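Local atomic coordinates of calcium uptake protein 3, mitochondrial (Homo sapiens, PDB entry 6AGI), a protein that senses calcium through its EF-hands and, as a disulfide-linked heterodimer with MICU1, regulates the mitochondrial calcium uniporter channel in the central nervous system and skeletal muscle. Residues 297-300 / 301-305; 363-366 / 367-371. All coordinates share one frame; numbering follows the deposited sequence.

Contact 1 (297-300 / 301-305); sequences RSFF and QFLNN
F299 and L303, one helical turn apart, form the apolar centre of this short run near the end of helix 293-304, within the degenerate second EF-hand of MICU3. The methyl L303 CD1 lies 3.5 Å from F299 CE2, while CD2 of the same leucine approaches CZ of that ring, so both branches of the fork meet the phenylalanine. A chi1 of -177° sets CG of F299 beside its own carbonyl carbon, and although the side chain starts away from the following turn, its far end comes back to it. F302 meets a different part of the ring, its CD2 4.1 Å from F299 CE1, and the two rings meet obliquely, their planes 59° apart. F300 runs alongside L303, its CD1 3.9 Å from L303 CD1, so this one methyl touches two aromatic rings. Outside the run, F261 meets F299 edge-to-face, and helix 258-265 packs against F299 and F300. An alanine in place of F299 would probably open a gap beside both methyls of L303 and leave the F302 ring freer to shift.

The polar flank is looser. R297 and Q301 run alongside each other with their ends in the same direction, R297 CG 3.7 Å from Q301 NE2 and their flat ends turned 26° from each other. The i to i+4 backbone bonds of the helix run from Q301 N on R297 O, at 2.9 Å, to N304 N on F300 O. N304 sends its ND2 across to the carbonyl of L100. The chemistry is that of an amphipathic helix: four amides of this run are satisfied by main-chain carbonyls one turn back, leaving the aromatic side to join neighbouring helices through apolar contact.

Contact 2 (363-366 / 367-371); sequences KEFI and GIMKD. With CA (calcium ion), chain G.
F365 and M369 meet across a tight turn in the third EF-hand, a calcium-binding helix-loop-helix motif whose metal ligand E364 stands just before them. E364 OE2 binds the calcium ion at 2.6 Å, sharing it with side-chain oxygens of D353, D355 and D357 and the main-chain oxygen of Q359. The other carboxylate oxygen, OE1, accepts a weak hydrogen bond from the amide of V354, which would help to fix the rotation of the group.

Beyond the metal ligand, the chain bends through a type I beta turn from I366 to M369. M369 N bonds to I366 O at 3.2 Å, approaching from above the carbonyl plane, 64° out of it, and also makes a weak bond to F365 O. That second carbonyl is shared, since I368 N makes a weak bond to F365 O at 3.0 Å. A water donates to both ends of the turn, at 3.0 Å to M369 O and more weakly to I366 O, so the latter carbonyl has a solvent partner besides its amide. Farther along, backbone bonds tie I368 to N270 and K370 to Y268.

Side chains meet on two flanks of the turn. Toward the solvent, the aliphatic end of K363 crosses I368, with K363 CE 3.7 Å from I368 CD1. On the buried flank, F365 and M369 form a Met-aromatic contact, the sulfur lying obliquely to the ring. A chi1 of -48° and a chi2 of -63° bring SD of M369 to F365 CE1, at 3.6 Å.

In the fold
Followed from the N terminus, the chain reaches contact 1 first, near the end of helix 293-304 in the degenerate second EF-hand. It then runs through helices 306-312, 314-318, 325-336 and 342-352 and the calcium loop of the third EF-hand before contact 2. The two are in series, neither enclosing the other, and each is local, joining residues three to five apart: along a helix in contact 1, round a beta turn in contact 2. Although their centres lie about 14 Å apart, they touch: F302 CE2 is 3.4 Å from F365 CE2, and F299 CZ is 4.0 Å from F365 CZ. L303 also packs on M369. This shared apolar seam ties the degenerate EF-hand to the segment leaving the calcium site.

Contact 1 (297-300 / 301-305)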
ATOM      1  N   ARG B 297      17.395  10.001  -5.617  1.00 19.64           N
ATOM      2  CA  ARG B 297      16.177   9.714  -6.376  1.00 19.61           C
ATOM      3  C   ARG B 297      15.784   8.245  -6.272  1.00 18.41           C
ATOM      4  O   ARG B 297      14.596   7.929  -6.179  1.00 17.59           O
ATOM      5  CB  ARG B 297      16.338  10.159  -7.839  1.00 19.46           C
ATOM      6  CG  ARG B 297      15.039  10.134  -8.641  1.00 27.60           C
ATOM      7  CD  ARG B 297      15.117  10.797 -10.047  1.00 31.62           C
ATOM      8  NE  ARG B 297      16.313  10.497 -10.824  1.00 27.79           N
ATOM      9  CZ  ARG B 297      16.503  10.905 -12.077  1.00 38.05           C
ATOM     10  NH1 ARG B 297      15.581  11.635 -12.701  1.00 38.15           N
ATOM     11  NH2 ARG B 297      17.612  10.564 -12.717  1.00 48.42           N
ATOM     12  N   SER B 298      16.753   7.335  -6.399  1.00 30.46           N
ATOM     13  CA  SER B 298      16.489   5.914  -6.190  1.00 20.17           C
ATOM     14  C   SER B 298      15.723   5.702  -4.900  1.00 28.75           C
ATOM     15  O   SER B 298      14.662   5.065  -4.874  1.00 35.48           O
ATOM     16  CB  SER B 298      17.800   5.147  -6.166  1.00 28.79           C
ATOM     17  OG  SER B 298      18.168   4.798  -7.488  1.00 46.94           O
ATOM     18  N   PHE B 299      16.232   6.281  -3.818  1.00 21.19           N
ATOM     19  CA  PHE B 299      15.638   6.013  -2.520  1.00 21.78           C
ATOM     20  C   PHE B 299      14.250   6.623  -2.382  1.00 23.08           C
ATOM     21  O   PHE B 299      13.362   5.996  -1.795  1.00 25.86           O
ATOM     22  CB  PHE B 299      16.560   6.496  -1.401  1.00 23.43           C
ATOM     23  CG  PHE B 299      16.050   6.194  -0.044  1.00 24.46           C
ATOM     24  CD1 PHE B 299      16.307   4.962   0.520  1.00 37.26           C
ATOM     25  CD2 PHE B 299      15.265   7.087   0.649  1.00 27.40           C
ATOM     26  CE1 PHE B 299      15.829   4.641   1.762  1.00 33.09           C
ATOM     27  CE2 PHE B 299      14.784   6.765   1.890  1.00 25.33           C
ATOM     28  CZ  PHE B 299      15.070   5.551   2.450  1.00 33.46           C
ATOM     29  N   PHE B 300      13.994   7.787  -2.965  1.00 19.29           N
ATOM     30  CA  PHE B 300      12.611   8.233  -2.812  1.00 23.65           C
ATOM     31  C   PHE B 300      11.625   7.547  -3.777  1.00 17.20           C
ATOM     32  O   PHE B 300      10.456   7.318  -3.412  1.00 23.31           O
ATOM     33  CB  PHE B 300      12.578   9.757  -2.852  1.00 20.62           C
ATOM     34  CG  PHE B 300      13.261  10.369  -1.648  1.00 25.15           C
ATOM     35  CD1 PHE B 300      12.580  10.492  -0.445  1.00 25.78           C
ATOM     36  CD2 PHE B 300      14.607  10.699  -1.676  1.00 34.65           C
ATOM     37  CE1 PHE B 300      13.193  10.991   0.684  1.00 21.45           C
ATOM     38  CE2 PHE B 300      15.232  11.213  -0.547  1.00 42.00           C
ATOM     39  CZ  PHE B 300      14.515  11.355   0.634  1.00 35.17           C
ATOM     40  N   GLN B 301      12.060   7.125  -4.959  1.00 18.68           N
ATOM     41  CA  GLN B 301      11.182   6.272  -5.755  1.00 23.90           C
ATOM     42  C   GLN B 301      10.831   5.012  -4.980  1.00 26.85           C
ATOM     43  O   GLN B 301       9.656   4.585  -4.935  1.00 24.05           O
ATOM     44  CB  GLN B 301      11.833   5.947  -7.097  1.00 32.93           C
ATOM     45  CG  GLN B 301      11.510   6.986  -8.170  1.00 37.72           C
ATOM     46  CD  GLN B 301      12.494   6.986  -9.322  1.00 45.90           C
ATOM     47  OE1 GLN B 301      13.336   6.091  -9.450  1.00 44.96           O
ATOM     48  NE2 GLN B 301      12.417   8.020 -10.152  1.00 52.23           N
ATOM     49  N   PHE B 302      11.838   4.427  -4.325  1.00 38.29           N
ATOM     50  CA  PHE B 302      11.611   3.250  -3.488  1.00 19.38           C
ATOM     51  C   PHE B 302      10.633   3.546  -2.345  1.00 23.30           C
ATOM     52  O   PHE B 302       9.743   2.727  -2.044  1.00 28.47           O
ATOM     53  CB  PHE B 302      12.952   2.770  -2.943  1.00 20.98           C
ATOM     54  CG  PHE B 302      12.835   1.894  -1.752  1.00 23.82           C
ATOM     55  CD1 PHE B 302      12.235   0.647  -1.851  1.00 30.66           C
ATOM     56  CD2 PHE B 302      13.263   2.330  -0.518  1.00 23.63           C
ATOM     57  CE1 PHE B 302      12.103  -0.159  -0.737  1.00 30.33           C
ATOM     58  CE2 PHE B 302      13.122   1.530   0.599  1.00 26.58           C
ATOM     59  CZ  PHE B 302      12.544   0.285   0.494  1.00 26.99           C
ATOM     60  N   LEU B 303      10.736   4.736  -1.727  1.00 19.50           N
ATOM     61  CA  LEU B 303       9.770   5.054  -0.671  1.00 28.09           C
ATOM     62  C   LEU B 303       8.369   5.153  -1.222  1.00 32.57           C
ATOM     63  O   LEU B 303       7.406   4.853  -0.504  1.00 38.57           O
ATOM     64  CB  LEU B 303      10.084   6.356   0.062  1.00 20.23           C
ATOM     65  CG  LEU B 303      11.252   6.291   1.018  1.00 21.93           C
ATOM     66  CD1 LEU B 303      11.392   7.576   1.835  1.00 22.54           C
ATOM     67  CD2 LEU B 303      11.120   5.039   1.869  1.00 26.69           C
ATOM     68  N   ASN B 304       8.224   5.524  -2.493  1.00 17.43           N
ATOM     69  CA  ASN B 304       6.853   5.507  -2.965  1.00 22.89           C
ATOM     70  C   ASN B 304       6.395   4.116  -3.361  1.00 24.38           C
ATOM     71  O   ASN B 304       5.187   3.903  -3.498  1.00 27.18           O
ATOM     72  CB  ASN B 304       6.644   6.518  -4.095  1.00 15.50           C
ATOM     73  CG  ASN B 304       6.513   7.924  -3.563  1.00 15.42           C
ATOM     74  OD1 ASN B 304       6.386   8.120  -2.362  1.00 42.05           O
ATOM     75  ND2 ASN B 304       6.517   8.897  -4.435  1.00 14.61           N
ATOM     76  N   ASN B 305       7.308   3.153  -3.465  1.00 30.72           N
ATOM     77  CA  ASN B 305       6.941   1.768  -3.746  1.00 29.17           C
ATOM     78  C   ASN B 305       7.078   0.902  -2.486  1.00 26.02           C
ATOM     79  O   ASN B 305       7.344  -0.319  -2.538  1.00 32.41           O
ATOM     80  CB  ASN B 305       7.808   1.246  -4.880  1.00 41.49           C
ATOM     81  CG  ASN B 305       7.162   1.397  -6.226  1.00 53.24           C
ATOM     82  OD1 ASN B 305       7.643   2.154  -7.084  1.00 63.63           O
ATOM     83  ND2 ASN B 305       6.044   0.707  -6.419  1.00 52.21           N
TER

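Contact 2 (363-366 / 367-371)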
ATOM      1  N   LYS B 363      10.361  -3.186  12.316  1.00 71.76           N
ATOM      2  CA  LYS B 363      10.040  -1.856  12.811  1.00 76.21           C
ATOM      3  C   LYS B 363      11.273  -0.963  12.899  1.00 77.46           C
ATOM      4  O   LYS B 363      11.148   0.230  13.175  1.00 74.73           O
ATOM      5  CB  LYS B 363       9.294  -1.957  14.156  1.00 79.96           C
ATOM      6  CG  LYS B 363       8.985  -0.626  14.893  1.00 87.90           C
ATOM      7  CD  LYS B 363      10.140  -0.184  15.823  1.00 95.84           C
ATOM      8  CE  LYS B 363      10.048   1.322  16.166  1.00 96.15           C
ATOM      9  NZ  LYS B 363      11.372   1.896  16.559  1.00 90.51           N
ATOM     10  N   GLU B 364      12.433  -1.459  12.480  1.00 75.88           N
ATOM     11  CA  GLU B 364      13.563  -0.551  12.318  1.00 65.77           C
ATOM     12  C   GLU B 364      13.416   0.257  11.029  1.00 56.44           C
ATOM     13  O   GLU B 364      13.784   1.439  10.980  1.00 47.29           O
ATOM     14  CB  GLU B 364      14.880  -1.325  12.343  1.00 57.76           C
ATOM     15  CG  GLU B 364      15.131  -2.119  13.601  1.00 68.33           C
ATOM     16  CD  GLU B 364      16.604  -2.213  13.950  1.00 76.37           C
ATOM     17  OE1 GLU B 364      17.044  -1.615  14.953  1.00 71.37           O
ATOM     18  OE2 GLU B 364      17.314  -2.934  13.221  1.00 78.98           O
ATOM     19  N   PHE B 365      12.896  -0.360   9.969  1.00 42.62           N
ATOM     20  CA  PHE B 365      12.662   0.388   8.738  1.00 43.99           C
ATOM     21  C   PHE B 365      11.176   0.497   8.381  1.00 35.72           C
ATOM     22  O   PHE B 365      10.587   1.581   8.505  1.00 36.39           O
ATOM     23  CB  PHE B 365      13.430  -0.210   7.545  1.00 39.29           C
ATOM     24  CG  PHE B 365      13.390   0.677   6.341  1.00 54.33           C
ATOM     25  CD1 PHE B 365      13.450   2.057   6.527  1.00 61.92           C
ATOM     26  CD2 PHE B 365      13.186   0.189   5.066  1.00 61.21           C
ATOM     27  CE1 PHE B 365      13.392   2.929   5.470  1.00 61.64           C
ATOM     28  CE2 PHE B 365      13.116   1.067   3.981  1.00 54.68           C
ATOM     29  CZ  PHE B 365      13.217   2.446   4.195  1.00 53.53           C
ATOM     30  N   ILE B 366      10.551  -0.601   7.937  1.00 35.22           N
ATOM     31  CA  ILE B 366       9.224  -0.509   7.320  1.00 43.94           C
ATOM     32  C   ILE B 366       8.184   0.047   8.288  1.00 49.94           C
ATOM     33  O   ILE B 366       7.397   0.939   7.933  1.00 44.47           O
ATOM     34  CB  ILE B 366       8.786  -1.874   6.765  1.00 36.68           C
ATOM     35  CG1 ILE B 366       9.724  -2.333   5.644  1.00 41.93           C
ATOM     36  CG2 ILE B 366       7.334  -1.852   6.323  1.00 35.29           C
ATOM     37  CD1 ILE B 366       9.219  -3.572   4.873  1.00 42.83           C
ATOM     38  N   GLY B 367       8.167  -0.469   9.523  1.00 55.46           N
ATOM     39  CA  GLY B 367       7.226   0.031  10.514  1.00 54.14           C
ATOM     40  C   GLY B 367       7.392   1.513  10.774  1.00 55.43           C
ATOM     41  O   GLY B 367       6.416   2.237  10.988  1.00 57.12           O
ATOM     42  N   ILE B 368       8.634   1.990  10.727  1.00 51.63           N
ATOM     43  CA  ILE B 368       8.916   3.375  11.062  1.00 51.23           C
ATOM     44  C   ILE B 368       8.463   4.362   9.978  1.00 56.74           C
ATOM     45  O   ILE B 368       8.242   5.536  10.293  1.00 57.57           O
ATOM     46  CB  ILE B 368      10.407   3.478  11.457  1.00 44.62           C
ATOM     47  CG1 ILE B 368      10.537   3.141  12.942  1.00 62.89           C
ATOM     48  CG2 ILE B 368      11.009   4.837  11.162  1.00 50.28           C
ATOM     49  CD1 ILE B 368      10.128   4.254  13.884  1.00 70.57           C
ATOM     50  N   MET B 369       8.267   3.944   8.725  1.00 50.80           N
ATOM     51  CA  MET B 369       7.863   4.937   7.736  1.00 65.06           C
ATOM     52  C   MET B 369       6.374   5.254   7.865  1.00 72.98           C
ATOM     53  O   MET B 369       5.530   4.366   8.038  1.00 80.40           O
ATOM     54  CB  MET B 369       8.174   4.500   6.294  1.00 58.05           C
ATOM     55  CG  MET B 369       9.559   3.979   6.055  1.00 28.93           C
ATOM     56  SD  MET B 369      10.816   5.220   6.341  1.00 29.55           S
ATOM     57  CE  MET B 369      10.820   6.298   4.923  1.00 30.04           C
ATOM     58  N   LYS B 370       6.072   6.540   7.757  1.00 69.16           N
ATOM     59  CA  LYS B 370       4.713   7.043   7.826  1.00 65.45           C
ATOM     60  C   LYS B 370       4.053   6.982   6.449  1.00 69.37           C
ATOM     61  O   LYS B 370       4.682   7.273   5.426  1.00 78.29           O
ATOM     62  CB  LYS B 370       4.736   8.474   8.365  1.00 60.76           C
ATOM     63  CG  LYS B 370       5.534   9.432   7.472  1.00 54.84           C
ATOM     64  CD  LYS B 370       5.490  10.894   7.922  1.00 58.36           C
ATOM     65  CE  LYS B 370       6.003  11.085   9.348  1.00 53.24           C
ATOM     66  NZ  LYS B 370       6.098  12.527   9.751  1.00 32.95           N
ATOM     67  N   ASP B 371       2.791   6.562   6.427  1.00 76.17           N
ATOM     68  CA  ASP B 371       1.936   6.618   5.232  1.00 83.12           C
ATOM     69  C   ASP B 371       1.048   7.861   5.270  1.00 83.63           C
ATOM     70  O   ASP B 371      -0.062   7.816   5.802  1.00 90.82           O
ATOM     71  CB  ASP B 371       1.091   5.353   5.117  1.00 81.81           C
TER
HETATM   72 CA    CA G 602      19.507  -4.344  13.189  1.00 67.60          CA
HETATM   73  O   HOH W   1       4.587   1.941   6.516  1.00 46.33           O